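Local coordinates for putative NADH dehydrogenase/NAD(P)H nitroreductase (Parabacteroides distasonis, PDB 3M5K), which binds flavin mononucleotide and is probably an FMN-dependent NAD(P)H oxidoreductase of the nitroreductase family, at residues Asp126-Val131 / Ile141-Val146. Residues are numbered along the deposited sequence; the frame is centred on the assembly and turned at random.
Sequences DRIEIV and IMPLNV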
# COMPACT_ATOMS: atom_id res chain seq x y z
N ASP A 126 7.25 -21.15 -5.15
CA ASP A 126 8.70 -21.40 -5.07
C ASP A 126 9.44 -20.32 -4.26
O ASP A 126 10.35 -20.63 -3.46
CB ASP A 126 9.33 -21.61 -6.44
CG ASP A 126 9.15 -20.44 -7.35
OD1 ASP A 126 8.05 -19.86 -7.45
OD2 ASP A 126 10.15 -20.10 -7.98
N ARG A 127 8.98 -19.08 -4.38
CA ARG A 127 9.56 -18.00 -3.60
C ARG A 127 9.14 -18.13 -2.14
O ARG A 127 9.97 -17.93 -1.24
CB ARG A 127 9.16 -16.65 -4.17
CG ARG A 127 9.43 -16.49 -5.66
CD ARG A 127 9.36 -15.00 -6.07
NE ARG A 127 9.10 -14.87 -7.50
CZ ARG A 127 8.92 -13.72 -8.16
NH1 ARG A 127 8.97 -12.55 -7.53
NH2 ARG A 127 8.68 -13.74 -9.48
N ILE A 128 7.88 -18.47 -1.90
CA ILE A 128 7.39 -18.68 -0.55
C ILE A 128 8.22 -19.78 0.15
O ILE A 128 8.59 -19.64 1.33
CB ILE A 128 5.86 -19.03 -0.52
CG1 ILE A 128 4.99 -17.84 -1.04
CG2 ILE A 128 5.41 -19.51 0.90
CD1 ILE A 128 3.56 -18.28 -1.50
N GLU A 129 8.44 -20.90 -0.56
CA GLU A 129 9.21 -22.01 0.03
C GLU A 129 10.55 -21.60 0.59
O GLU A 129 10.86 -21.90 1.75
CB GLU A 129 9.38 -23.14 -0.98
CG GLU A 129 9.94 -24.42 -0.42
CD GLU A 129 11.41 -24.39 -0.11
OE1 GLU A 129 12.19 -23.81 -0.88
OE2 GLU A 129 11.77 -24.99 0.92
N ILE A 130 11.34 -20.84 -0.17
CA ILE A 130 12.69 -20.54 0.26
C ILE A 130 12.72 -19.51 1.37
O ILE A 130 13.51 -19.62 2.30
CB ILE A 130 13.60 -20.17 -0.95
CG1 ILE A 130 15.08 -20.11 -0.50
CG2 ILE A 130 13.15 -18.85 -1.69
CD1 ILE A 130 16.03 -20.02 -1.66
N VAL A 131 11.81 -18.54 1.31
CA VAL A 131 11.75 -17.53 2.35
C VAL A 131 11.26 -18.13 3.65
O VAL A 131 11.85 -17.85 4.70
CB VAL A 131 10.92 -16.29 1.91
CG1 VAL A 131 10.71 -15.33 3.11
CG2 VAL A 131 11.61 -15.60 0.67
N ILE A 141 2.08 -17.88 9.02
CA ILE A 141 2.76 -16.64 8.66
C ILE A 141 3.16 -16.72 7.19
O ILE A 141 3.91 -17.62 6.78
CB ILE A 141 3.98 -16.36 9.58
CG1 ILE A 141 3.52 -16.27 11.05
CG2 ILE A 141 4.74 -15.12 9.08
CD1 ILE A 141 2.55 -15.11 11.40
N MSE A 142 2.61 -15.81 6.37
CA MSE A 142 2.88 -15.78 4.92
C MSE A 142 3.78 -14.61 4.56
O MSE A 142 3.43 -13.45 4.79
CB MSE A 142 1.58 -15.64 4.14
CG MSE A 142 1.74 -15.54 2.63
SE MSE A 142 2.68 -17.07 1.86
CE MSE A 142 1.52 -18.44 2.69
N PRO A 143 4.95 -14.89 3.96
CA PRO A 143 5.76 -13.77 3.49
C PRO A 143 5.23 -13.11 2.20
O PRO A 143 4.99 -13.78 1.19
CB PRO A 143 7.13 -14.41 3.24
CG PRO A 143 6.79 -15.86 2.87
CD PRO A 143 5.62 -16.21 3.73
N LEU A 144 5.00 -11.78 2.29
CA LEU A 144 4.48 -11.03 1.15
C LEU A 144 5.62 -10.69 0.19
O LEU A 144 5.48 -10.79 -1.02
CB LEU A 144 3.80 -9.72 1.59
CG LEU A 144 3.23 -8.88 0.41
CD1 LEU A 144 2.18 -9.69 -0.43
CD2 LEU A 144 2.60 -7.58 1.01
N ASN A 145 6.72 -10.25 0.76
CA ASN A 145 7.83 -9.67 -0.02
C ASN A 145 9.15 -9.74 0.72
O ASN A 145 9.18 -10.02 1.90
CB ASN A 145 7.50 -8.23 -0.46
CG ASN A 145 7.11 -7.32 0.70
OD1 ASN A 145 7.61 -7.47 1.82
ND2 ASN A 145 6.18 -6.39 0.45
N VAL A 146 10.25 -9.49 -0.00
CA VAL A 146 11.51 -9.13 0.61
C VAL A 146 11.87 -7.74 0.13
O VAL A 146 11.85 -7.45 -1.08
CB VAL A 146 12.68 -10.15 0.26
CG1 VAL A 146 13.98 -9.73 1.04
CG2 VAL A 146 12.24 -11.61 0.53
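V131 is the bump that helix 125-135 sets into a shallow hollow of strand 141-150, between the ring of P143 and the isopropyl group of V146. Its methyls divide the work: CG1 lies against CB and CG of the proline ring, 3.7 Å from P143 CB, while CG2 meets V146 CG2 at 4.0 Å. The side chain leaves the helix toward the strand, and CG1 anti to the backbone N (chi1 172°) settles which methyl goes to which wall. The two walls of the hollow are three residues apart because L144 has helix-like backbone angles and both it and N145 turn away from the helix, so the strand next faces it at V146. One turn back, I128 offers a fork. M142, a selenomethionine modelled in two conformers, bends at chi2 (58°) and chi3 in one of them and crosses I128 at about a right angle. In that conformer SE lies against CG1, CG2 and CD1 of I128, 3.7 Å from CD1; the other may differ. I128 CG2 reaches P143 CD more loosely, at 4.4 Å. The contact is wholly apolar; the axes of segments 126-131 and 141-146 come within 8.8 Å, at 115° between their directions. R127, on the same helix, belongs to the FMN pocket: its NH1 hydrogen-bonds A120 O and, weakly, FMN O4. Strand 141-150 runs antiparallel between strands 79-86 and 115-120; R132 extends the helix contact over M142 and P143, and A80 and V82 pack against V146. L144 packs on L96 of the second subunit and on helix 94-111, so within this chain strand 141-150 lies between helices 125-135 and 94-111.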